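Phosphoribosylaminoimidazole carboxylase, ATPase subunit (Bacillus anthracis, PDB 3V4S) probably catalyses the ATP-dependent carboxylation of 5-aminoimidazole ribonucleotide with bicarbonate to N5-carboxyaminoimidazole ribonucleotide in purine biosynthesis, as an ATP-grasp enzyme. Local coordinates at residues N112-K117 / E184-K189; L312-V317 / N359-N364; N320-H325 / D379-L384. One frame throughout, in Å; residues are numbered along the deposited sequence.

Interaction 1 (N112-K117 / E184-K189); sequences NRFTEK and ECILEK. With MG (magnesium ion), chain H; ATP (adenosine-5'-triphosphate), chain F.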
loop_
_atom_site.group_PDB
_atom_site.type_symbol
_atom_site.label_atom_id
_atom_site.label_comp_id
_atom_site.label_asym_id
_atom_site.label_seq_id
_atom_site.Cartn_x
_atom_site.Cartn_y
_atom_site.Cartn_z
ATOM N N ASN B 112 9.970 15.476 26.302
ATOM C CA ASN B 112 10.960 16.229 27.063
ATOM C C ASN B 112 12.174 15.339 27.294
ATOM O O ASN B 112 12.042 14.251 27.853
ATOM C CB ASN B 112 10.353 16.744 28.369
ATOM C CG ASN B 112 11.366 17.466 29.241
ATOM O OD1 ASN B 112 12.479 16.981 29.466
ATOM N ND2 ASN B 112 10.982 18.626 29.746
ATOM N N ARG B 113 13.341 15.791 26.845
ATOM C CA ARG B 113 14.542 14.953 26.837
ATOM C C ARG B 113 14.960 14.519 28.231
ATOM O O ARG B 113 15.452 13.402 28.412
ATOM C CB ARG B 113 15.713 15.651 26.163
ATOM C CG ARG B 113 15.539 15.921 24.683
ATOM C CD ARG B 113 16.876 16.334 24.091
ATOM N NE ARG B 113 16.746 16.806 22.715
ATOM C CZ ARG B 113 16.720 16.009 21.649
ATOM N NH1 ARG B 113 16.831 14.688 21.796
ATOM N NH2 ARG B 113 16.592 16.532 20.435
ATOM N N PHE B 114 14.764 15.405 29.210
ATOM C CA PHE B 114 15.082 15.091 30.600
ATOM C C PHE B 114 14.169 13.994 31.141
ATOM O O PHE B 114 14.657 13.006 31.700
ATOM C CB PHE B 114 15.005 16.353 31.478
ATOM C CG PHE B 114 15.438 16.136 32.911
ATOM C CD1 PHE B 114 16.786 15.993 33.235
ATOM C CD2 PHE B 114 14.495 16.106 33.936
ATOM C CE1 PHE B 114 17.185 15.806 34.554
ATOM C CE2 PHE B 114 14.888 15.922 35.262
ATOM C CZ PHE B 114 16.234 15.780 35.567
ATOM N N THR B 115 12.855 14.162 30.978
ATOM C CA THR B 115 11.891 13.167 31.484
ATOM C C THR B 115 11.985 11.852 30.697
ATOM O O THR B 115 11.761 10.763 31.246
ATOM C CB THR B 115 10.446 13.709 31.538
ATOM O OG1 THR B 115 9.981 13.987 30.219
ATOM C CG2 THR B 115 10.390 15.002 32.336
ATOM N N GLU B 116 12.359 11.968 29.423
ATOM C CA GLU B 116 12.657 10.820 28.569
ATOM C C GLU B 116 13.822 9.974 29.074
ATOM O O GLU B 116 13.735 8.733 29.072
ATOM C CB GLU B 116 12.958 11.282 27.145
ATOM C CG GLU B 116 13.139 10.149 26.148
ATOM C CD GLU B 116 13.372 10.658 24.739
ATOM O OE1 GLU B 116 12.549 10.344 23.858
ATOM O OE2 GLU B 116 14.362 11.393 24.519
ATOM N N LYS B 117 14.903 10.638 29.489
ATOM C CA LYS B 117 16.064 9.953 30.065
ATOM C C LYS B 117 15.692 9.136 31.296
ATOM O O LYS B 117 16.219 8.027 31.487
ATOM C CB LYS B 117 17.164 10.945 30.443
ATOM C CG LYS B 117 17.921 11.555 29.278
ATOM C CD LYS B 117 19.099 10.714 28.823
ATOM C CE LYS B 117 19.872 11.467 27.751
ATOM N NZ LYS B 117 21.116 10.766 27.327
ATOM N N GLU B 184 15.968 25.676 28.058
ATOM C CA GLU B 184 16.359 24.575 28.933
ATOM C C GLU B 184 16.961 23.462 28.075
ATOM O O GLU B 184 16.466 23.158 26.974
ATOM C CB GLU B 184 15.167 24.056 29.720
ATOM C CG GLU B 184 15.514 22.961 30.710
ATOM C CD GLU B 184 14.287 22.380 31.370
ATOM O OE1 GLU B 184 13.525 21.660 30.695
ATOM O OE2 GLU B 184 14.087 22.637 32.571
ATOM N N CYS B 185 18.053 22.887 28.574
ATOM C CA CYS B 185 18.827 21.911 27.831
ATOM C C CYS B 185 19.272 20.790 28.747
ATOM O O CYS B 185 19.178 20.917 29.968
ATOM C CB CYS B 185 20.093 22.568 27.290
ATOM S SG CYS B 185 19.910 23.782 25.966
ATOM N N ILE B 186 19.756 19.702 28.147
ATOM C CA ILE B 186 20.570 18.740 28.858
ATOM C C ILE B 186 21.910 18.724 28.158
ATOM O O ILE B 186 21.987 18.855 26.918
ATOM C CB ILE B 186 19.991 17.288 28.890
ATOM C CG1 ILE B 186 19.559 16.794 27.497
ATOM C CG2 ILE B 186 18.838 17.166 29.881
ATOM C CD1 ILE B 186 19.342 15.287 27.423
ATOM N N LEU B 187 22.966 18.607 28.951
ATOM C CA LEU B 187 24.255 18.247 28.412
ATOM C C LEU B 187 24.443 16.747 28.611
ATOM O O LEU B 187 24.171 16.219 29.686
ATOM C CB LEU B 187 25.383 19.027 29.076
ATOM C CG LEU B 187 26.772 18.831 28.439
ATOM C CD1 LEU B 187 26.855 19.573 27.117
ATOM C CD2 LEU B 187 27.883 19.303 29.385
ATOM N N GLU B 188 24.883 16.063 27.556
ATOM C CA GLU B 188 25.161 14.639 27.654
ATOM C C GLU B 188 26.484 14.293 26.992
ATOM O O GLU B 188 26.918 14.960 26.039
ATOM C CB GLU B 188 24.014 13.812 27.055
ATOM C CG GLU B 188 23.863 13.966 25.548
ATOM C CD GLU B 188 22.743 13.099 24.970
ATOM O OE1 GLU B 188 21.741 12.832 25.670
ATOM O OE2 GLU B 188 22.874 12.721 23.797
ATOM N N LYS B 189 27.127 13.251 27.512
ATOM C CA LYS B 189 28.375 12.759 26.934
ATOM C C LYS B 189 28.200 12.336 25.477
ATOM O O LYS B 189 27.154 11.787 25.095
ATOM C CB LYS B 189 28.912 11.589 27.751
ATOM C CG LYS B 189 29.516 12.018 29.076
ATOM C CD LYS B 189 30.108 10.836 29.830
ATOM C CE LYS B 189 30.677 11.271 31.177
ATOM N NZ LYS B 189 31.080 10.094 32.003
HETATM MG MG MG H . 11.601 11.928 22.247
HETATM P PG ATP F . 15.229 13.984 15.187
HETATM O O1G ATP F . 15.390 12.489 15.080
HETATM O O2G ATP F . 15.117 14.724 13.871
HETATM O O3G ATP F . 14.203 14.404 16.203
HETATM P PB ATP F . 16.938 15.393 17.065
HETATM O O1B ATP F . 16.819 16.827 16.633
HETATM O O2B ATP F . 16.205 14.914 18.278
HETATM O O3B ATP F . 16.688 14.434 15.771
HETATM P PA ATP F . 19.086 13.763 18.047
HETATM O O1A ATP F . 18.333 12.575 17.491
HETATM O O2A ATP F . 19.272 13.895 19.537
HETATM O O3A ATP F . 18.493 15.140 17.427
HETATM O "O5'" ATP F . 20.528 13.794 17.360
HETATM C "C5'" ATP F . 20.629 13.871 15.939
HETATM C "C4'" ATP F . 21.903 13.126 15.573
HETATM O "O4'" ATP F . 23.034 13.723 16.239
HETATM C "C3'" ATP F . 21.887 11.676 16.047
HETATM O "O3'" ATP F . 21.152 10.777 15.197
HETATM C "C2'" ATP F . 23.375 11.383 16.176
HETATM O "O2'" ATP F . 23.945 11.044 14.909
HETATM C "C1'" ATP F . 23.960 12.714 16.662
HETATM N N9 ATP F . 24.050 12.663 18.145
HETATM C C8 ATP F . 23.123 13.110 19.025
HETATM N N7 ATP F . 23.513 12.869 20.303
HETATM C C5 ATP F . 24.722 12.268 20.259
HETATM C C6 ATP F . 25.711 11.750 21.237
HETATM N N6 ATP F . 25.501 11.830 22.573
HETATM N N1 ATP F . 26.850 11.192 20.751
HETATM C C2 ATP F . 27.105 11.095 19.429
HETATM N N3 ATP F . 26.250 11.539 18.494
HETATM C C4 ATP F . 25.069 12.129 18.833
HETATM O O HOH W 1 12.294 19.692 32.193
HETATM O O HOH W 2 13.419 13.220 22.339
HETATM O O HOH W 3 10.863 12.793 20.428
#
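Phe114 and Ile186 bring the two backbones nearest, their CA atoms 6.8 Å apart, where the first turn of helix 113-117 passes strand 185-189. The two axes approach to 9.2 Å and run at 51° to each other; the contact is made by side chains and one bridging water. Ile186 fills the middle: its CD1 lies 3.9 Å from Arg113 CB and equally near Lys117 CE, while its other branch, CG2, meets the edge of the Phe114 ring at CD1. Lys117, bent at chi2 (-87°), runs past Ile186 CD1 and puts NZ 2.7 Å from Glu188 OE1. That salt bridge reaches the carboxylate from above its plane, and Ala128 O takes a second bond from the ammonium. Glu188 OE2 accepts a nearly straight bond from ATP N6 at 3.0 Å and also pairs with Lys153; Lys189 O accepts a second bond from N6, which fixes the adenine edge. Arg113, extended from CG to NE, sends NH2 to ATP O2B (2.7 Å), while NE bonds Thr154 O and NH1 pairs with Glu274. Asn112 caps the helix through OD1, which accepts from Thr115 N, and a water joins its ND2 to Glu184 OE1; Glu184 OE2 bonds Gln134. Glu116 OE1 binds magnesium together with Thr110 O and Leu275 O. The contact thus joins helix 113-123 to the four-stranded antiparallel sheet of the ATP-grasp fold, where strand 185-189 runs between strands 130-133 and 150-154.

Interaction 2 (L312-V317 / N359-N364); sequences LLKPVV and NILNDN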
loop_
_atom_site.group_PDB
_atom_site.type_symbol
_atom_site.label_atom_id
_atom_site.label_comp_id
_atom_site.label_asym_id
_atom_site.label_seq_id
_atom_site.Cartn_x
_atom_site.Cartn_y
_atom_site.Cartn_z
ATOM N N LEU B 312 10.919 -9.201 7.237
ATOM C CA LEU B 312 11.555 -8.514 6.148
ATOM C C LEU B 312 11.490 -9.401 4.901
ATOM O O LEU B 312 12.123 -10.445 4.847
ATOM C CB LEU B 312 13.009 -8.196 6.476
ATOM C CG LEU B 312 13.714 -7.330 5.437
ATOM C CD1 LEU B 312 13.249 -5.878 5.514
ATOM C CD2 LEU B 312 15.219 -7.412 5.608
ATOM N N LEU B 313 10.753 -8.966 3.893
ATOM C CA LEU B 313 10.570 -9.786 2.696
ATOM C C LEU B 313 11.632 -9.590 1.632
ATOM O O LEU B 313 11.743 -10.415 0.729
ATOM C CB LEU B 313 9.173 -9.575 2.107
ATOM C CG LEU B 313 8.000 -9.948 3.022
ATOM C CD1 LEU B 313 6.682 -9.579 2.353
ATOM C CD2 LEU B 313 8.014 -11.426 3.402
ATOM N N LYS B 314 12.388 -8.498 1.723
ATOM C CA LYS B 314 13.468 -8.202 0.789
ATOM C C LYS B 314 14.331 -7.091 1.406
ATOM O O LYS B 314 13.788 -6.193 2.064
ATOM C CB LYS B 314 12.894 -7.789 -0.583
ATOM C CG LYS B 314 13.917 -7.563 -1.698
ATOM C CD LYS B 314 13.334 -7.874 -3.086
ATOM C CE LYS B 314 14.392 -7.715 -4.171
ATOM N NZ LYS B 314 13.835 -7.837 -5.546
ATOM N N PRO B 315 15.670 -7.151 1.223
ATOM C CA PRO B 315 16.536 -6.079 1.753
ATOM C C PRO B 315 16.240 -4.729 1.102
ATOM O O PRO B 315 15.829 -4.685 -0.058
ATOM C CB PRO B 315 17.949 -6.538 1.366
ATOM C CG PRO B 315 17.846 -8.021 1.246
ATOM C CD PRO B 315 16.466 -8.282 0.695
ATOM N N VAL B 316 16.490 -3.642 1.834
ATOM C CA VAL B 316 16.033 -2.309 1.437
ATOM C C VAL B 316 16.916 -1.183 1.971
ATOM O O VAL B 316 17.382 -1.219 3.124
ATOM C CB VAL B 316 14.562 -2.070 1.885
ATOM C CG1 VAL B 316 14.401 -2.338 3.379
ATOM C CG2 VAL B 316 14.072 -0.668 1.509
ATOM N N VAL B 317 17.141 -0.189 1.116
ATOM C CA VAL B 317 17.688 1.090 1.541
ATOM C C VAL B 317 16.611 2.159 1.291
ATOM O O VAL B 317 16.206 2.402 0.144
ATOM C CB VAL B 317 18.994 1.452 0.789
ATOM C CG1 VAL B 317 19.539 2.784 1.290
ATOM C CG2 VAL B 317 20.042 0.364 0.969
ATOM N N ASN B 359 12.173 3.837 -1.443
ATOM C CA ASN B 359 12.658 2.551 -0.918
ATOM C C ASN B 359 13.297 1.778 -2.059
ATOM O O ASN B 359 12.631 1.460 -3.044
ATOM C CB ASN B 359 11.531 1.739 -0.280
ATOM C CG ASN B 359 11.024 2.353 1.014
ATOM O OD1 ASN B 359 11.809 2.873 1.812
ATOM N ND2 ASN B 359 9.704 2.266 1.248
ATOM N N ILE B 360 14.598 1.516 -1.933
ATOM C CA ILE B 360 15.361 0.802 -2.956
ATOM C C ILE B 360 15.485 -0.658 -2.527
ATOM O O ILE B 360 16.194 -0.978 -1.565
ATOM C CB ILE B 360 16.747 1.444 -3.196
ATOM C CG1 ILE B 360 16.602 2.936 -3.510
ATOM C CG2 ILE B 360 17.487 0.743 -4.343
ATOM C CD1 ILE B 360 17.909 3.684 -3.701
ATOM N N LEU B 361 14.761 -1.539 -3.214
ATOM C CA LEU B 361 14.771 -2.948 -2.857
ATOM C C LEU B 361 15.775 -3.704 -3.715
ATOM O O LEU B 361 15.854 -3.505 -4.929
ATOM C CB LEU B 361 13.387 -3.593 -3.033
ATOM C CG LEU B 361 12.103 -3.010 -2.419
ATOM C CD1 LEU B 361 11.068 -4.116 -2.296
ATOM C CD2 LEU B 361 12.300 -2.351 -1.075
ATOM N N ASN B 362 16.516 -4.600 -3.082
ATOM C CA ASN B 362 17.456 -5.432 -3.804
ATOM C C ASN B 362 17.847 -6.606 -2.939
ATOM O O ASN B 362 17.887 -6.473 -1.715
ATOM C CB ASN B 362 18.691 -4.627 -4.204
ATOM C CG ASN B 362 19.457 -5.279 -5.335
ATOM O OD1 ASN B 362 20.172 -6.264 -5.132
ATOM N ND2 ASN B 362 19.314 -4.733 -6.532
ATOM N N ASP B 363 18.124 -7.752 -3.570
ATOM C CA ASP B 363 18.571 -8.932 -2.840
ATOM C C ASP B 363 19.890 -8.626 -2.149
ATOM O O ASP B 363 20.175 -9.143 -1.076
ATOM C CB ASP B 363 18.733 -10.125 -3.781
ATOM C CG ASP B 363 17.411 -10.636 -4.283
ATOM O OD1 ASP B 363 16.410 -10.531 -3.539
ATOM O OD2 ASP B 363 17.366 -11.135 -5.419
ATOM N N ASN B 364 20.676 -7.760 -2.762
ATOM C CA ASN B 364 21.935 -7.384 -2.171
ATOM C C ASN B 364 21.943 -5.953 -1.700
ATOM O O ASN B 364 21.846 -5.011 -2.495
ATOM C CB ASN B 364 23.099 -7.622 -3.120
ATOM C CG ASN B 364 24.427 -7.481 -2.413
ATOM O OD1 ASN B 364 24.920 -6.366 -2.191
ATOM N ND2 ASN B 364 24.992 -8.610 -2.005
#
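Val317 and Ile360 form an antiparallel hydrogen-bonded pair, Ile360 N giving to Val317 O at 2.8 Å and Val317 N to Ile360 O at 3.0 Å. One step along, Val316 and Leu361 make the non-hydrogen-bonded pair, and Asn362 N closes the next bond to Pro315 O (3.1 Å). CA-H...O contacts from Val316 and Leu361 to Ile360 O and Pro315 O fill in between. On the face of Val316 and Leu361 the two side chains lie side by side, pointing the same way: chi1 of 54° leaves Val316 CG2 anti to the backbone N, and that methyl meets Leu361 CD2 at 3.6 Å. Pro315 sets CB and CG against Asn362 O, and its CG also reaches Asp363 O. Lys314, extended beyond CG, lays its aliphatic chain across Asp363, CE coming 3.5 Å from OD1, but its ammonium forms a salt bridge with Glu291 of the second subunit. Farther out, Asn362 OD1 accepts from Asn364 N on a lone pair, an Asx turn; Asn364 then caps helix 365-374, its OD1 accepting from Glu366 N, and Ala368 of that helix packs on Val317 and Ile360. Asn359 ND2 is held by Asp288 and His284. Backbone bonds thus fix the register of the neighbouring strands 316-322 and 354-361, while Lys314 NZ, 4.2 Å from Asp363 OD1, probably feels that carboxylate only as a secondary attraction beside its charge pair across the dimer interface.

Interaction 3 (N320-H325 / D379-L384); sequences NILGEH and DHQEQL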
loop_
_atom_site.group_PDB
_atom_site.type_symbol
_atom_site.label_atom_id
_atom_site.label_comp_id
_atom_site.label_asym_id
_atom_site.label_seq_id
_atom_site.Cartn_x
_atom_site.Cartn_y
_atom_site.Cartn_z
ATOM N N ASN B 320 15.821 9.394 2.015
ATOM C CA ASN B 320 14.969 10.570 2.134
ATOM C C ASN B 320 15.037 11.495 0.927
ATOM O O ASN B 320 16.100 11.681 0.314
ATOM C CB ASN B 320 15.250 11.361 3.428
ATOM C CG ASN B 320 14.243 11.059 4.536
ATOM O OD1 ASN B 320 13.166 10.495 4.288
ATOM N ND2 ASN B 320 14.586 11.433 5.775
ATOM N N ILE B 321 13.875 12.045 0.573
ATOM C CA ILE B 321 13.794 13.075 -0.449
ATOM C C ILE B 321 13.432 14.385 0.241
ATOM O O ILE B 321 12.303 14.561 0.704
ATOM C CB ILE B 321 12.743 12.756 -1.538
ATOM C CG1 ILE B 321 13.108 11.463 -2.263
ATOM C CG2 ILE B 321 12.634 13.918 -2.524
ATOM C CD1 ILE B 321 11.958 10.848 -3.040
ATOM N N LEU B 322 14.396 15.297 0.315
ATOM C CA LEU B 322 14.150 16.630 0.885
ATOM C C LEU B 322 13.818 17.617 -0.236
ATOM O O LEU B 322 13.967 17.287 -1.413
ATOM C CB LEU B 322 15.370 17.113 1.691
ATOM C CG LEU B 322 15.996 16.136 2.703
ATOM C CD1 LEU B 322 17.205 16.769 3.388
ATOM C CD2 LEU B 322 14.986 15.659 3.756
ATOM N N GLY B 323 13.391 18.830 0.129
ATOM C CA GLY B 323 13.129 19.887 -0.865
ATOM C C GLY B 323 14.266 20.025 -1.870
ATOM O O GLY B 323 14.020 20.150 -3.065
ATOM N N GLU B 324 15.504 19.969 -1.378
ATOM C CA GLU B 324 16.706 20.103 -2.215
ATOM C C GLU B 324 16.883 18.960 -3.220
ATOM O O GLU B 324 17.737 19.040 -4.104
ATOM C CB GLU B 324 17.968 20.190 -1.335
ATOM C CG GLU B 324 18.204 18.959 -0.462
ATOM C CD GLU B 324 19.591 18.913 0.182
ATOM O OE1 GLU B 324 19.690 19.010 1.421
ATOM O OE2 GLU B 324 20.593 18.761 -0.544
ATOM N N HIS B 325 16.102 17.890 -3.069
ATOM C CA HIS B 325 16.259 16.695 -3.912
ATOM C C HIS B 325 15.167 16.547 -4.927
ATOM O O HIS B 325 15.328 15.811 -5.893
ATOM C CB HIS B 325 16.309 15.425 -3.055
ATOM C CG HIS B 325 17.449 15.399 -2.064
ATOM N ND1 HIS B 325 17.255 15.280 -0.727
ATOM C CD2 HIS B 325 18.825 15.481 -2.253
ATOM C CE1 HIS B 325 18.442 15.294 -0.097
ATOM N NE2 HIS B 325 19.407 15.408 -1.031
ATOM N N ASP B 379 24.071 13.722 -4.151
ATOM C CA ASP B 379 25.501 14.097 -4.183
ATOM C C ASP B 379 25.907 14.972 -2.993
ATOM O O ASP B 379 27.000 14.809 -2.455
ATOM C CB ASP B 379 25.876 14.801 -5.494
ATOM C CG ASP B 379 26.115 13.828 -6.652
ATOM O OD1 ASP B 379 26.168 12.597 -6.442
ATOM O OD2 ASP B 379 26.248 14.300 -7.796
ATOM N N HIS B 380 25.025 15.883 -2.586
ATOM C CA HIS B 380 25.252 16.746 -1.421
ATOM C C HIS B 380 25.489 15.918 -0.183
ATOM O O HIS B 380 26.450 16.155 0.545
ATOM C CB HIS B 380 24.069 17.715 -1.257
ATOM C CG HIS B 380 24.185 18.680 -0.091
ATOM N ND1 HIS B 380 23.099 19.155 0.561
ATOM C CD2 HIS B 380 25.294 19.268 0.520
ATOM C CE1 HIS B 380 23.487 19.999 1.542
ATOM N NE2 HIS B 380 24.829 20.068 1.523
ATOM N N GLN B 381 24.634 14.924 0.054
ATOM C CA GLN B 381 24.786 14.026 1.207
ATOM C C GLN B 381 26.032 13.143 1.115
ATOM O O GLN B 381 26.720 12.932 2.121
ATOM C CB GLN B 381 23.540 13.150 1.412
ATOM C CG GLN B 381 22.370 13.840 2.107
ATOM C CD GLN B 381 21.784 14.976 1.293
ATOM O OE1 GLN B 381 21.794 14.946 0.061
ATOM N NE2 GLN B 381 21.265 15.988 1.980
ATOM N N GLU B 382 26.317 12.628 -0.080
ATOM C CA GLU B 382 27.488 11.760 -0.279
ATOM C C GLU B 382 28.801 12.538 -0.141
ATOM O O GLU B 382 29.776 12.011 0.388
ATOM C CB GLU B 382 27.439 10.993 -1.612
ATOM C CG GLU B 382 26.161 10.181 -1.877
ATOM C CD GLU B 382 25.888 9.047 -0.880
ATOM O OE1 GLU B 382 24.694 8.645 -0.747
ATOM O OE2 GLU B 382 26.851 8.547 -0.242
ATOM N N GLN B 383 28.810 13.792 -0.595
ATOM C CA GLN B 383 29.965 14.680 -0.422
ATOM C C GLN B 383 30.218 15.037 1.035
ATOM O O GLN B 383 31.373 15.111 1.460
ATOM C CB GLN B 383 29.813 15.957 -1.242
ATOM C CG GLN B 383 30.204 15.787 -2.702
ATOM C CD GLN B 383 29.872 17.001 -3.542
ATOM O OE1 GLN B 383 28.702 17.332 -3.744
ATOM N NE2 GLN B 383 30.905 17.670 -4.048
ATOM N N LEU B 384 29.151 15.254 1.800
ATOM C CA LEU B 384 29.297 15.554 3.228
ATOM C C LEU B 384 29.796 14.351 4.028
ATOM O O LEU B 384 30.496 14.517 5.021
ATOM C CB LEU B 384 28.004 16.110 3.831
ATOM C CG LEU B 384 27.687 17.584 3.563
ATOM C CD1 LEU B 384 26.227 17.893 3.855
ATOM C CD2 LEU B 384 28.602 18.519 4.347
#
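Glu324 and His325, just after strand 316-322 at the start of helix 323-331, reach helix 379-384 through three side-chain hydrogen bonds to His380 and Gln381. Glu324 holds CG between its backbone N and carbonyl carbon (chi1 61°) and then runs out straight, which carries the carboxylate across the gap. OE2 accepts a hydrogen bond from His380 ND1 at 2.8 Å through its syn lone pair, close to the ring plane, although carboxylate and imidazole are turned 35° from each other. The two side chains cross at about a right angle, and the ring is met at its edge. If His380 is protonated, the carboxylate would probably stabilise its charge. OE1 receives only a weak, long bond from Gln381 NE2 (3.5 Å).

Gln381 bends at chi2, which brings its amide to Glu324 and His325. Its OE1 accepts from His325 NE2 at 2.7 Å; the donor stands above the carbonyl plane, 46° out of it, yet the oxygen itself lies at the edge of the imidazole, near the ring plane. In this way one amide serves both neighbours, donating to Glu324 and accepting from His325. At the other nitrogen, His325 ND1 accepts from Leu322 N (3.0 Å), almost exactly in the ring plane.

This is the seam where the last helix of the chain packs beside the end of strand 316-322 and the first turn of helix 323-331. With both ring nitrogens engaged, the tautomer and rotation of His325 are set, and Glu324 CG covers one face of the ring, 3.6 Å above its centre. Trp378, just before the helix, meets the His325 ring at an angle, and Val220 of strand 209-220 packs against Gln381.

Along the chain, interaction 1 closes before the other two begin, whereas interactions 2 and 3 interleave, their segments alternating. Both of these draw on strand 316-322: 312-317 holds its start and 320-325 its end. Their centres are about 21 Å apart, and both reach the same antiparallel sheet, with strand 354-361 as the neighbour. Interaction 1 belongs to a different, four-stranded sheet and to helix 113-123; its centre is about 35 Å from that of interaction 2, on the opposite side of the chain's centre, and about 29 Å from that of interaction 3. One contact therefore serves the nucleotide and a magnesium ion, while the other two hold together the C-terminal part of the chain, interaction 2 reaching the second subunit.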